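Local coordinates for protein CbbY (Rhodobacter sphaeroides, PDB 4UAS) that dephosphorylates xylulose-1,5-bisphosphate, a potent inhibitor that Rubisco itself produces, in a magnesium-dependent and highly selective reaction, at residues V172-S177 / D212-L217; A92-I97 / I192-F197; W35-E40 / K52-R57. One frame throughout, in Å; residues are numbered along the deposited sequence.

Contact 1: V172-S177 / D212-L217; sequences VALEDS and DSFAEL. With MG (magnesium ion), chain D.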
ATOM      1  N   VAL A 172      -1.196  -9.360 -13.114  1.00 10.27           N
ATOM      2  CA  VAL A 172      -2.156  -8.260 -12.973  1.00  9.15           C
ATOM      3  C   VAL A 172      -1.859  -7.658 -11.595  1.00  8.82           C
ATOM      4  O   VAL A 172      -1.507  -8.350 -10.663  1.00  9.54           O
ATOM      5  CB  VAL A 172      -3.600  -8.736 -13.119  1.00 10.28           C
ATOM      6  CG1 VAL A 172      -3.916  -9.739 -12.045  1.00 12.26           C
ATOM      7  CG2 VAL A 172      -4.586  -7.599 -13.203  1.00 11.33           C
ATOM      8  N   ALA A 173      -2.092  -6.330 -11.482  1.00  8.47           N
ATOM      9  CA  ALA A 173      -1.980  -5.587 -10.245  1.00  8.28           C
ATOM     10  C   ALA A 173      -3.331  -5.072  -9.779  1.00  7.43           C
ATOM     11  O   ALA A 173      -4.164  -4.680 -10.601  1.00  9.04           O
ATOM     12  CB  ALA A 173      -1.057  -4.383 -10.420  1.00  8.17           C
ATOM     13  N   LEU A 174      -3.504  -5.048  -8.463  1.00  7.42           N
ATOM     14  CA  LEU A 174      -4.656  -4.380  -7.803  1.00  6.71           C
ATOM     15  C   LEU A 174      -4.127  -3.190  -7.041  1.00  7.12           C
ATOM     16  O   LEU A 174      -3.166  -3.270  -6.271  1.00  7.39           O
ATOM     17  CB  LEU A 174      -5.378  -5.284  -6.839  1.00  8.39           C
ATOM     18  CG  LEU A 174      -6.400  -6.227  -7.417  1.00 11.20           C
ATOM     19  CD1 LEU A 174      -5.858  -7.153  -8.401  1.00 14.76           C
ATOM     20  CD2 LEU A 174      -7.143  -6.921  -6.323  1.00 10.98           C
ATOM     21  N   GLU A 175      -4.746  -2.026  -7.290  1.00  6.68           N
ATOM     22  CA  GLU A 175      -4.308  -0.731  -6.770  1.00  6.19           C
ATOM     23  C   GLU A 175      -5.508   0.110  -6.368  1.00  6.62           C
ATOM     24  O   GLU A 175      -6.648  -0.153  -6.715  1.00  7.18           O
ATOM     25  CB  GLU A 175      -3.515   0.034  -7.849  1.00  6.64           C
ATOM     26  CG  GLU A 175      -2.034  -0.341  -7.851  1.00  7.18           C
ATOM     27  CD  GLU A 175      -1.261   0.245  -6.700  1.00  7.47           C
ATOM     28  OE1 GLU A 175      -1.887   1.007  -5.901  1.00  7.80           O
ATOM     29  OE2 GLU A 175      -0.048  -0.053  -6.625  1.00  7.93           O
ATOM     30  N   ASP A 176      -5.226   1.205  -5.605  1.00  6.91           N
ATOM     31  CA  ASP A 176      -6.210   2.128  -5.158  1.00  6.59           C
ATOM     32  C   ASP A 176      -5.917   3.564  -5.504  1.00  6.92           C
ATOM     33  O   ASP A 176      -6.773   4.426  -5.235  1.00  8.22           O
ATOM     34  CB  ASP A 176      -6.459   2.055  -3.644  1.00  8.15           C
ATOM     35  CG  ASP A 176      -5.301   2.695  -2.895  1.00  9.37           C
ATOM     36  OD1 ASP A 176      -4.178   2.242  -3.164  1.00 11.73           O
ATOM     37  OD2 ASP A 176      -5.471   3.597  -2.049  1.00 11.71           O
ATOM     38  N   SER A 177      -4.741   3.914  -6.016  1.00  7.21           N
ATOM     39  CA  SER A 177      -4.305   5.270  -6.188  1.00  7.17           C
ATOM     40  C   SER A 177      -3.694   5.480  -7.523  1.00  7.10           C
ATOM     41  O   SER A 177      -3.229   4.532  -8.195  1.00  8.19           O
ATOM     42  CB  SER A 177      -3.296   5.659  -5.119  1.00  7.96           C
ATOM     43  OG  SER A 177      -2.024   5.055  -5.365  1.00  8.51           O
ATOM     44  N   ASP A 212     -16.006   0.085  -7.891  1.00  8.54           N
ATOM     45  CA  ASP A 212     -16.349   0.595  -6.599  1.00  8.39           C
ATOM     46  C   ASP A 212     -15.922  -0.274  -5.446  1.00  8.86           C
ATOM     47  O   ASP A 212     -15.720   0.200  -4.320  1.00 10.38           O
ATOM     48  CB  ASP A 212     -17.875   0.844  -6.509  1.00 10.43           C
ATOM     49  CG  ASP A 212     -18.388   2.012  -7.339  1.00 10.32           C
ATOM     50  OD1 ASP A 212     -17.591   2.856  -7.747  1.00 12.55           O
ATOM     51  OD2 ASP A 212     -19.628   2.059  -7.557  1.00 12.49           O
ATOM     52  N   SER A 213     -15.771  -1.579  -5.694  1.00  8.93           N
ATOM     53  CA  SER A 213     -15.356  -2.533  -4.702  1.00  9.02           C
ATOM     54  C   SER A 213     -14.636  -3.684  -5.375  1.00  8.68           C
ATOM     55  O   SER A 213     -15.063  -4.110  -6.434  1.00  9.92           O
ATOM     56  CB  SER A 213     -16.583  -3.134  -4.000  1.00 10.19           C
ATOM     57  OG  SER A 213     -16.210  -4.157  -3.078  1.00 11.29           O
ATOM     58  N   PHE A 214     -13.576  -4.211  -4.742  1.00  9.49           N
ATOM     59  CA  PHE A 214     -12.965  -5.445  -5.235  1.00  9.70           C
ATOM     60  C   PHE A 214     -13.924  -6.662  -5.188  1.00 10.94           C
ATOM     61  O   PHE A 214     -13.668  -7.657  -5.854  1.00 12.40           O
ATOM     62  CB  PHE A 214     -11.634  -5.756  -4.598  1.00  9.60           C
ATOM     63  CG  PHE A 214     -10.568  -4.711  -4.915  1.00  9.32           C
ATOM     64  CD1 PHE A 214     -10.099  -4.548  -6.197  1.00  9.68           C
ATOM     65  CD2 PHE A 214     -10.000  -3.954  -3.908  1.00  9.10           C
ATOM     66  CE1 PHE A 214      -9.089  -3.680  -6.460  1.00  9.77           C
ATOM     67  CE2 PHE A 214      -8.984  -3.071  -4.180  1.00  8.85           C
ATOM     68  CZ  PHE A 214      -8.539  -2.878  -5.480  1.00  8.92           C
ATOM     69  N   ALA A 215     -15.019  -6.575  -4.442  1.00 11.79           N
ATOM     70  CA  ALA A 215     -16.041  -7.646  -4.415  1.00 13.27           C
ATOM     71  C   ALA A 215     -16.715  -7.686  -5.757  1.00 14.57           C
ATOM     72  O   ALA A 215     -17.391  -8.692  -5.984  1.00 19.35           O
ATOM     73  CB  ALA A 215     -17.023  -7.423  -3.300  1.00 15.77           C
ATOM     74  N   GLU A 216     -16.566  -6.686  -6.636  1.00 12.08           N
ATOM     75  CA  GLU A 216     -17.164  -6.672  -7.971  1.00 12.64           C
ATOM     76  C   GLU A 216     -16.278  -7.344  -8.985  1.00 13.38           C
ATOM     77  O   GLU A 216     -16.598  -7.373 -10.169  1.00 15.99           O
ATOM     78  CB  GLU A 216     -17.493  -5.276  -8.391  1.00 12.01           C
ATOM     79  CG  GLU A 216     -18.489  -4.600  -7.486  1.00 12.17           C
ATOM     80  CD  GLU A 216     -18.628  -3.077  -7.656  1.00 15.55           C
ATOM     81  OE1 GLU A 216     -17.766  -2.394  -8.163  1.00 17.86           O
ATOM     82  OE2 GLU A 216     -19.533  -2.512  -7.068  1.00 21.56           O
ATOM     83  N   LEU A 217     -15.112  -7.851  -8.578  1.00 12.94           N
ATOM     84  CA  LEU A 217     -14.209  -8.488  -9.550  1.00 14.63           C
ATOM     85  C   LEU A 217     -14.865  -9.648 -10.267  1.00 14.98           C
ATOM     86  O   LEU A 217     -14.609  -9.827 -11.453  1.00 18.55           O
ATOM     87  CB  LEU A 217     -12.979  -8.976  -8.853  1.00 15.86           C
ATOM     88  CG  LEU A 217     -11.914  -7.932  -8.807  1.00 21.42           C
ATOM     89  CD1 LEU A 217     -10.774  -8.381  -7.911  1.00 25.05           C
ATOM     90  CD2 LEU A 217     -11.356  -7.684 -10.220  1.00 24.71           C
TER
HETATM   91 MG    MG D 302      -2.306   2.192  -2.090  1.00  8.91          MG
HETATM   92  O   HOH W   1      -1.377   2.765  -4.018  1.00  8.75           O
HETATM   93  O   HOH W   2      -2.645   4.105  -1.636  1.00 15.17           O

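Contact 2: A92-I97 / I192-F197; sequences ALRPGI and IVSPGF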
ATOM      1  N   ALA A  92     -10.038  -4.307   9.040  1.00 12.65           N
ATOM      2  CA  ALA A  92     -10.504  -5.472   8.243  1.00 14.23           C
ATOM      3  C   ALA A  92      -9.963  -5.388   6.842  1.00 11.38           C
ATOM      4  O   ALA A  92      -9.691  -4.310   6.321  1.00 12.23           O
ATOM      5  CB  ALA A  92     -12.022  -5.484   8.152  1.00 19.89           C
ATOM      6  N   LEU A  93      -9.879  -6.542   6.178  1.00 11.19           N
ATOM      7  CA  LEU A  93      -9.623  -6.499   4.723  1.00 10.42           C
ATOM      8  C   LEU A  93     -10.742  -5.832   3.969  1.00  9.88           C
ATOM      9  O   LEU A  93     -11.922  -5.923   4.348  1.00 11.53           O
ATOM     10  CB  LEU A  93      -9.441  -7.914   4.164  1.00 10.98           C
ATOM     11  CG  LEU A  93      -8.288  -8.704   4.763  1.00 13.15           C
ATOM     12  CD1 LEU A  93      -8.378 -10.164   4.366  1.00 15.56           C
ATOM     13  CD2 LEU A  93      -6.960  -8.081   4.285  1.00 13.81           C
ATOM     14  N   ARG A  94     -10.439  -5.167   2.857  1.00  8.94           N
ATOM     15  CA  ARG A  94     -11.457  -4.634   1.986  1.00  8.93           C
ATOM     16  C   ARG A  94     -12.322  -5.778   1.424  1.00  9.02           C
ATOM     17  O   ARG A  94     -11.839  -6.892   1.192  1.00  9.83           O
ATOM     18  CB  ARG A  94     -10.852  -3.818   0.867  1.00  9.05           C
ATOM     19  CG  ARG A  94     -10.269  -2.488   1.363  1.00  8.66           C
ATOM     20  CD  ARG A  94      -9.943  -1.531   0.202  1.00  8.41           C
ATOM     21  NE  ARG A  94     -11.156  -1.125  -0.506  1.00  9.04           N
ATOM     22  CZ  ARG A  94     -11.163  -0.541  -1.678  1.00  8.37           C
ATOM     23  NH1 ARG A  94     -10.029  -0.207  -2.296  1.00  9.11           N
ATOM     24  NH2 ARG A  94     -12.345  -0.311  -2.291  1.00  9.39           N
ATOM     25  N   PRO A  95     -13.592  -5.495   1.151  1.00  9.51           N
ATOM     26  CA  PRO A  95     -14.433  -6.497   0.538  1.00 11.19           C
ATOM     27  C   PRO A  95     -13.829  -7.096  -0.720  1.00 10.88           C
ATOM     28  O   PRO A  95     -13.266  -6.387  -1.572  1.00 10.62           O
ATOM     29  CB  PRO A  95     -15.730  -5.800   0.234  1.00 12.79           C
ATOM     30  CG  PRO A  95     -15.772  -4.646   1.189  1.00 14.64           C
ATOM     31  CD  PRO A  95     -14.352  -4.268   1.436  1.00 11.52           C
ATOM     32  N   GLY A  96     -13.951  -8.416  -0.854  1.00 11.38           N
ATOM     33  CA  GLY A  96     -13.491  -9.129  -2.015  1.00 11.33           C
ATOM     34  C   GLY A  96     -12.047  -9.658  -1.951  1.00 10.90           C
ATOM     35  O   GLY A  96     -11.659 -10.493  -2.739  1.00 11.97           O
ATOM     36  N   ILE A  97     -11.225  -9.059  -1.094  1.00 10.22           N
ATOM     37  CA  ILE A  97      -9.805  -9.377  -1.084  1.00 10.15           C
ATOM     38  C   ILE A  97      -9.502 -10.795  -0.556  1.00 10.61           C
ATOM     39  O   ILE A  97      -8.802 -11.583  -1.213  1.00 11.14           O
ATOM     40  CB  ILE A  97      -9.038  -8.312  -0.246  1.00  9.68           C
ATOM     41  CG1 ILE A  97      -9.012  -6.906  -0.902  1.00 10.08           C
ATOM     42  CG2 ILE A  97      -7.639  -8.807   0.113  1.00 10.58           C
ATOM     43  CD1 ILE A  97      -8.264  -6.894  -2.216  1.00  9.68           C
ATOM     44  N   ILE A 192      -6.161  -3.258 -12.063  0.50  7.97           N
ATOM     45  CA  ILE A 192      -7.540  -3.070 -11.562  0.50  8.95           C
ATOM     46  C   ILE A 192      -7.482  -2.101 -10.398  0.50  8.31           C
ATOM     47  O   ILE A 192      -6.785  -2.372  -9.433  0.50  8.77           O
ATOM     48  CB  ILE A 192      -8.049  -4.373 -10.978  0.50 11.40           C
ATOM     49  CG1 ILE A 192      -7.820  -5.543 -11.939  0.50 10.63           C
ATOM     50  CG2 ILE A 192      -9.516  -4.200 -10.618  0.50 11.53           C
ATOM     51  CD1 ILE A 192      -8.418  -5.314 -13.294  0.50 14.22           C
ATOM     52  N   VAL A 193      -8.229  -0.993 -10.503  1.00  7.50           N
ATOM     53  CA  VAL A 193      -8.265   0.013  -9.487  1.00  6.90           C
ATOM     54  C   VAL A 193      -9.607  -0.014  -8.754  1.00  7.19           C
ATOM     55  O   VAL A 193     -10.654   0.017  -9.405  1.00  8.05           O
ATOM     56  CB  VAL A 193      -7.958   1.414 -10.044  1.00  7.62           C
ATOM     57  CG1 VAL A 193      -8.125   2.475  -8.973  1.00  9.84           C
ATOM     58  CG2 VAL A 193      -6.584   1.482 -10.659  1.00  9.29           C
ATOM     59  N   SER A 194      -9.570   0.082  -7.432  1.00  7.33           N
ATOM     60  CA  SER A 194     -10.763   0.425  -6.629  1.00  7.33           C
ATOM     61  C   SER A 194     -10.346   1.477  -5.638  1.00  7.34           C
ATOM     62  O   SER A 194      -9.551   1.203  -4.739  1.00  7.55           O
ATOM     63  CB  SER A 194     -11.357  -0.743  -5.904  1.00  7.61           C
ATOM     64  OG  SER A 194     -12.569  -0.328  -5.234  1.00  8.94           O
ATOM     65  N   PRO A 195     -10.803   2.742  -5.803  1.00  7.83           N
ATOM     66  CA  PRO A 195     -10.351   3.808  -4.891  1.00  8.21           C
ATOM     67  C   PRO A 195     -10.959   3.733  -3.533  1.00  8.35           C
ATOM     68  O   PRO A 195     -11.863   2.950  -3.271  1.00  9.80           O
ATOM     69  CB  PRO A 195     -10.705   5.079  -5.623  1.00 10.97           C
ATOM     70  CG  PRO A 195     -11.815   4.711  -6.420  1.00 13.16           C
ATOM     71  CD  PRO A 195     -11.750   3.238  -6.831  1.00  9.15           C
ATOM     72  N   GLY A 196     -10.475   4.567  -2.670  1.00 11.97           N
ATOM     73  CA  GLY A 196     -11.012   4.680  -1.336  1.00 14.98           C
ATOM     74  C   GLY A 196     -11.045   6.100  -0.948  1.00 13.48           C
ATOM     75  O   GLY A 196     -10.949   7.000  -1.785  1.00 12.56           O
ATOM     76  N   PHE A 197     -11.217   6.321   0.354  1.00 16.02           N
ATOM     77  CA  PHE A 197     -11.492   7.616   0.845  1.00 17.11           C
ATOM     78  C   PHE A 197     -10.543   8.726   0.318  1.00 16.06           C
ATOM     79  O   PHE A 197     -10.957   9.810  -0.121  1.00 15.85           O
ATOM     80  CB  PHE A 197     -11.482   7.621   2.432  1.00 19.97           C
ATOM     81  CG  PHE A 197     -11.696   8.969   3.036  1.00 18.76           C
ATOM     82  CD1 PHE A 197     -12.884   9.594   2.920  1.00 21.11           C
ATOM     83  CD2 PHE A 197     -10.697   9.578   3.804  1.00 23.33           C
ATOM     84  CE1 PHE A 197     -13.088  10.828   3.449  1.00 21.64           C
ATOM     85  CE2 PHE A 197     -10.915  10.794   4.365  1.00 23.94           C
ATOM     86  CZ  PHE A 197     -12.092  11.450   4.177  1.00 24.37           C
TER

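Contact 3: W35-E40 / K52-R57; sequences WFWDRE and KERIAR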
ATOM      1  N   TRP A  35       3.395  19.663  15.458  1.00 10.99           N
ATOM      2  CA  TRP A  35       2.889  19.219  14.158  1.00 10.66           C
ATOM      3  C   TRP A  35       1.627  18.398  14.335  1.00  9.40           C
ATOM      4  O   TRP A  35       1.499  17.584  15.246  1.00 11.25           O
ATOM      5  CB  TRP A  35       3.934  18.327  13.432  1.00 10.69           C
ATOM      6  CG  TRP A  35       5.323  18.839  13.437  1.00  9.80           C
ATOM      7  CD1 TRP A  35       5.769  20.133  13.530  1.00  9.79           C
ATOM      8  CD2 TRP A  35       6.469  18.043  13.244  1.00 10.58           C
ATOM      9  NE1 TRP A  35       7.132  20.157  13.494  1.00 11.25           N
ATOM     10  CE2 TRP A  35       7.591  18.881  13.296  1.00 10.55           C
ATOM     11  CE3 TRP A  35       6.656  16.661  13.047  1.00 12.59           C
ATOM     12  CZ2 TRP A  35       8.891  18.395  13.153  1.00 12.01           C
ATOM     13  CZ3 TRP A  35       7.973  16.160  12.948  1.00 12.99           C
ATOM     14  CH2 TRP A  35       9.073  17.030  12.959  1.00 13.52           C
ATOM     15  N   PHE A  36       0.668  18.598  13.409  1.00  9.38           N
ATOM     16  CA  PHE A  36      -0.581  17.842  13.454  1.00  9.73           C
ATOM     17  C   PHE A  36      -1.148  17.846  12.030  1.00 10.06           C
ATOM     18  O   PHE A  36      -1.280  18.915  11.429  1.00 11.05           O
ATOM     19  CB  PHE A  36      -1.596  18.476  14.434  1.00 10.45           C
ATOM     20  CG  PHE A  36      -2.853  17.736  14.465  1.00 13.64           C
ATOM     21  CD1 PHE A  36      -2.948  16.547  15.263  1.00  9.77           C
ATOM     22  CD2 PHE A  36      -3.905  18.039  13.714  1.00 14.28           C
ATOM     23  CE1 PHE A  36      -4.090  15.786  15.319  1.00 12.27           C
ATOM     24  CE2 PHE A  36      -5.047  17.284  13.725  1.00 18.78           C
ATOM     25  CZ  PHE A  36      -5.174  16.146  14.519  1.00 15.74           C
ATOM     26  N   TRP A  37      -1.400  16.663  11.505  1.00  8.88           N
ATOM     27  CA  TRP A  37      -1.929  16.502  10.178  1.00  8.35           C
ATOM     28  C   TRP A  37      -3.421  16.161  10.176  1.00  8.41           C
ATOM     29  O   TRP A  37      -3.834  15.083  10.589  1.00  9.58           O
ATOM     30  CB  TRP A  37      -1.167  15.381   9.454  1.00  9.79           C
ATOM     31  CG  TRP A  37       0.294  15.682   9.220  1.00  8.39           C
ATOM     32  CD1 TRP A  37       0.916  16.830   9.341  1.00 10.47           C
ATOM     33  CD2 TRP A  37       1.273  14.721   8.757  1.00  8.32           C
ATOM     34  NE1 TRP A  37       2.252  16.719   9.037  1.00 10.58           N
ATOM     35  CE2 TRP A  37       2.492  15.423   8.651  1.00  8.94           C
ATOM     36  CE3 TRP A  37       1.258  13.363   8.419  1.00  9.14           C
ATOM     37  CZ2 TRP A  37       3.661  14.807   8.205  1.00  9.87           C
ATOM     38  CZ3 TRP A  37       2.431  12.781   8.003  1.00  9.58           C
ATOM     39  CH2 TRP A  37       3.613  13.478   7.886  1.00  9.31           C
ATOM     40  N   ASP A  38      -4.226  17.155   9.789  1.00  8.45           N
ATOM     41  CA  ASP A  38      -5.649  16.940   9.612  1.00  8.82           C
ATOM     42  C   ASP A  38      -5.909  16.214   8.297  1.00  9.07           C
ATOM     43  O   ASP A  38      -5.003  16.032   7.487  1.00  9.66           O
ATOM     44  CB  ASP A  38      -6.497  18.204   9.830  1.00  9.49           C
ATOM     45  CG  ASP A  38      -6.219  19.320   8.902  1.00 11.11           C
ATOM     46  OD1 ASP A  38      -5.831  19.117   7.720  1.00 11.55           O
ATOM     47  OD2 ASP A  38      -6.468  20.529   9.355  1.00 12.48           O
ATOM     48  N   ARG A  39      -7.141  15.788   8.067  1.00  9.06           N
ATOM     49  CA  ARG A  39      -7.447  15.072   6.836  1.00  9.15           C
ATOM     50  C   ARG A  39      -7.170  15.837   5.559  1.00  9.30           C
ATOM     51  O   ARG A  39      -6.715  15.295   4.568  1.00 10.12           O
ATOM     52  CB  ARG A  39      -8.894  14.601   6.795  1.00  9.96           C
ATOM     53  CG  ARG A  39      -9.199  13.456   7.650  1.00 10.42           C
ATOM     54  CD  ARG A  39     -10.644  13.072   7.538  1.00 13.24           C
ATOM     55  NE  ARG A  39     -10.958  11.827   8.161  1.00 14.46           N
ATOM     56  CZ  ARG A  39     -12.160  11.280   8.135  1.00 11.80           C
ATOM     57  NH1 ARG A  39     -13.195  11.851   7.540  1.00 15.31           N
ATOM     58  NH2 ARG A  39     -12.378  10.137   8.728  1.00 13.94           N
ATOM     59  N   GLU A  40      -7.466  17.145   5.594  1.00 10.67           N
ATOM     60  CA  GLU A  40      -7.238  17.958   4.419  1.00 12.47           C
ATOM     61  C   GLU A  40      -5.744  17.961   4.057  1.00 11.31           C
ATOM     62  O   GLU A  40      -5.361  17.782   2.885  1.00 12.98           O
ATOM     63  CB  GLU A  40      -7.751  19.392   4.678  1.00 13.96           C
ATOM     64  CG  GLU A  40      -7.456  20.345   3.556  1.00 17.38           C
ATOM     65  CD  GLU A  40      -8.119  21.716   3.701  1.00 26.78           C
ATOM     66  OE1 GLU A  40      -9.003  21.920   4.498  1.00 34.04           O
ATOM     67  OE2 GLU A  40      -7.879  22.566   2.854  1.00 35.41           O
ATOM     68  N   LYS A  52       8.858   8.205   5.292  1.00 11.33           N
ATOM     69  CA  LYS A  52      10.014   9.075   5.511  1.00 10.99           C
ATOM     70  C   LYS A  52       9.967  10.224   4.502  1.00  9.86           C
ATOM     71  O   LYS A  52      10.238  11.405   4.858  1.00 11.64           O
ATOM     72  CB  LYS A  52      11.351   8.320   5.389  1.00 12.08           C
ATOM     73  CG  LYS A  52      11.624   7.349   6.503  1.00 16.11           C
ATOM     74  CD  LYS A  52      13.005   6.702   6.449  1.00 20.36           C
ATOM     75  CE  LYS A  52      13.316   5.939   5.221  1.00 21.65           C
ATOM     76  NZ  LYS A  52      12.406   4.837   4.841  1.00 18.95           N
ATOM     77  N   GLU A  53       9.648   9.891   3.242  1.00 10.32           N
ATOM     78  CA  GLU A  53       9.552  10.870   2.185  1.00 10.53           C
ATOM     79  C   GLU A  53       8.463  11.895   2.480  1.00  9.58           C
ATOM     80  O   GLU A  53       8.580  13.080   2.177  1.00 10.73           O
ATOM     81  CB  GLU A  53       9.322  10.178   0.832  1.00 10.31           C
ATOM     82  CG  GLU A  53      10.481   9.278   0.339  1.00 12.11           C
ATOM     83  CD  GLU A  53      10.539   7.880   0.969  1.00 10.62           C
ATOM     84  OE1 GLU A  53       9.782   7.519   1.859  1.00 11.00           O
ATOM     85  OE2 GLU A  53      11.444   7.111   0.470  1.00 13.48           O
ATOM     86  N   ARG A  54       7.351  11.434   3.030  1.00  9.73           N
ATOM     87  CA  ARG A  54       6.221  12.299   3.347  1.00  9.74           C
ATOM     88  C   ARG A  54       6.620  13.255   4.498  1.00 10.00           C
ATOM     89  O   ARG A  54       6.315  14.434   4.433  1.00 10.25           O
ATOM     90  CB  ARG A  54       5.013  11.435   3.795  1.00  8.45           C
ATOM     91  CG  ARG A  54       3.764  12.209   3.948  1.00  9.99           C
ATOM     92  CD  ARG A  54       2.538  11.335   4.195  1.00  9.99           C
ATOM     93  NE  ARG A  54       2.349  10.486   3.063  1.00  9.65           N
ATOM     94  CZ  ARG A  54       2.162   9.211   3.082  1.00 10.26           C
ATOM     95  NH1 ARG A  54       1.790   8.592   4.201  1.00 10.54           N
ATOM     96  NH2 ARG A  54       2.316   8.493   1.970  1.00 11.36           N
ATOM     97  N   ILE A  55       7.304  12.752   5.526  1.00 10.64           N
ATOM     98  CA  ILE A  55       7.794  13.657   6.581  1.00 10.36           C
ATOM     99  C   ILE A  55       8.711  14.695   5.993  1.00 10.51           C
ATOM    100  O   ILE A  55       8.624  15.881   6.313  1.00 11.44           O
ATOM    101  CB  ILE A  55       8.447  12.844   7.744  1.00 11.21           C
ATOM    102  CG1 ILE A  55       7.444  11.951   8.453  1.00 10.95           C
ATOM    103  CG2 ILE A  55       9.151  13.797   8.712  1.00 13.19           C
ATOM    104  CD1 ILE A  55       8.108  10.847   9.255  1.00 12.36           C
ATOM    105  N   ALA A  56       9.661  14.270   5.132  1.00 11.49           N
ATOM    106  CA  ALA A  56      10.606  15.185   4.547  1.00 11.62           C
ATOM    107  C   ALA A  56       9.911  16.281   3.765  1.00 12.22           C
ATOM    108  O   ALA A  56      10.276  17.478   3.851  1.00 12.74           O
ATOM    109  CB  ALA A  56      11.602  14.435   3.668  1.00 12.50           C
ATOM    110  N   ARG A  57       8.883  15.915   3.004  1.00 11.60           N
ATOM    111  CA  ARG A  57       8.130  16.899   2.234  1.00 11.74           C
ATOM    112  C   ARG A  57       7.457  17.929   3.156  1.00 12.56           C
ATOM    113  O   ARG A  57       7.530  19.148   2.957  1.00 14.04           O
ATOM    114  CB  ARG A  57       7.066  16.240   1.375  1.00 13.20           C
ATOM    115  CG  ARG A  57       6.056  17.175   0.769  1.00 13.58           C
ATOM    116  CD  ARG A  57       5.040  16.475  -0.070  1.00 13.49           C
ATOM    117  NE  ARG A  57       3.917  17.314  -0.413  1.00 13.68           N
ATOM    118  CZ  ARG A  57       2.838  16.863  -1.029  1.00 15.24           C
ATOM    119  NH1 ARG A  57       2.776  15.599  -1.438  1.00 12.11           N
ATOM    120  NH2 ARG A  57       1.800  17.668  -1.224  1.00 18.44           N
TER

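Contact 1: V172-S177 / D212-L217
At the carboxyl end of strand 171-175, where the parallel sheet of the HAD core delivers an acidic metal ligand, Leu174 and Glu175 meet Phe214 of a short 3-10 turn. The strand's alternation sets the two faces: Leu174 points toward the turn, Glu175 away. Methyl CD2 of Leu174 lies over one face of the Phe214 ring, 4.1 Å from its centroid, in a CH-pi contact displaced toward the rim. The same methyl reaches CD1 of Leu217 at 4.2 Å. The edge of the ring has a polar neighbour, with CZ of Phe214 3.5 Å from Glu175 O and that oxygen close to the ring plane. With an alanine at Phe214, a gap is likely to open beside Leu174 CD2, and the Glu175 carbonyl would lose its aromatic neighbour. Beyond the strand, Asp176 binds magnesium through OD1 at 2.2 Å; with CG between backbone N and carbonyl carbon (chi1 74°), its carboxylate leads away from Phe214. Magnesium-bound water 1 donates to Glu175 OE1 at 2.6 Å and also bonds Ser177 OG. Tyr157 and Lys151 hold Glu175 OE2, while Asp8 and Asp10 share the metal. One strand end thus faces two chemistries: mostly apolar contacts with the turn on one side, and on the other a carboxylate and metal-water network, whose second-shell member Glu175 probably helps orient water 1.

Contact 2: A92-I97 / I192-F197
The main chains of the Arg94 loop and the Ser194-Pro195 loop stay well apart, with CA atoms no nearer than 9.9 Å (Arg94 to Gly196), so a long side chain has to span the distance. Arg94 does so, pointing its guanidinium at the end of strand 190-193 as that strand runs into loop. The chain bends at chi3 (65°) and presents its two terminal nitrogens end-on to one residue, taking one backbone and one side-chain atom of Ser194. NH1 gives a nearly straight bond of 2.9 Å to Ser194 O; the oxygen lies in the guanidinium plane, whereas the nitrogen sits well above the carbonyl plane. NH2 reaches Ser194 OG at 3.0 Å along a more bent path, with the hydroxyl oxygen tilted from the guanidinium plane. That hydroxyl is where the second bond needs it because OG stands anti to the backbone N of Ser194 (chi1 -176°), and it is bonded in turn to the carbonyl of Leu211. NH1 also bonds Gly11 O, in the loop after strand 4-7, beyond the probable nucleophile Asp8, and Phe214 packs against both Arg94 and Ser194. The paired grip fixes the guanidinium's rotation and ties the loop before helix 97-107 to a strand end of the HAD core. The positive charge of Arg94, whose side chain comes about 4 Å from that of Asp176 at the nearest atoms, may partly offset the negative metal-binding carboxylates.

Contact 3: W35-E40 / K52-R57
Trp37 turns its indole across helix 51-61 and meets Arg54 and Ile55 there, inside the helical cap that members of this phosphatase family carry over the HAD core. The two helix residues come to the same end of the ring system, the far corner of its six-membered part formed by CZ3 and CH2. Off one face, but displaced past the rim, runs the aliphatic stalk of Arg54: CG lies 4.1 Å from Trp37 CH2, and CD stands at the same 4.1 Å from CZ3. Well outside the rim and only a little off the plane, Ile55 brings CG1 to 4.2 Å from CH2, its side chain crossing that of the tryptophan at about a right angle. Both approaches are oblique, and neither side chain is stacked on the ring.

Arg54 leaves the helix with CG opposite its backbone N (chi1 -172°), which carries the methylenes past the indole; a bend at chi3 then swings the polar end off the tryptophan. The guanidinium plane is inclined by 62° to the ring, and it is the stalk that does the touching. Its nitrogens are engaged elsewhere, NE with Leu45 O at the end of helix 39-45 and NH2 with Thr48 O in the connection after it. Phe24 packs against Arg54 and Ile55, bringing in helix 17-31.

The example illustrates how the carbon chain of a binding residue can make contacts of its own. Lys52, Glu53 and Arg54 all belong to the substrate site, and Trp37 probably helps to position the last of them, together with the two carbonyls that hold its guanidinium. Just after the tryptophan, Asp38 N-caps helix 39-45, its OD1 accepting a hydrogen bond from the backbone N of Glu41.

Contacts 1 and 2 are neighbours in the core, their centres 6 Å apart, and share the sheet: Ala173 O lies 2.9 Å from Ile192 N and Glu175 N 3.0 Å from Ile192 O, probable hydrogen bonds between adjacent parallel strands. Contact 1 supplies a ligand of the magnesium ion, whereas the Arg94 side chain of contact 2 stays about 8 Å from it. Contact 3 lies in the cap, its centre 26 Å from that of contact 1 and 24 Å from that of contact 2, although its Arg54 side chain comes within about 9 Å of the metal. One point where the core and cap contacts touch is Phe197 CZ, 3.6 Å from Arg39 NH1.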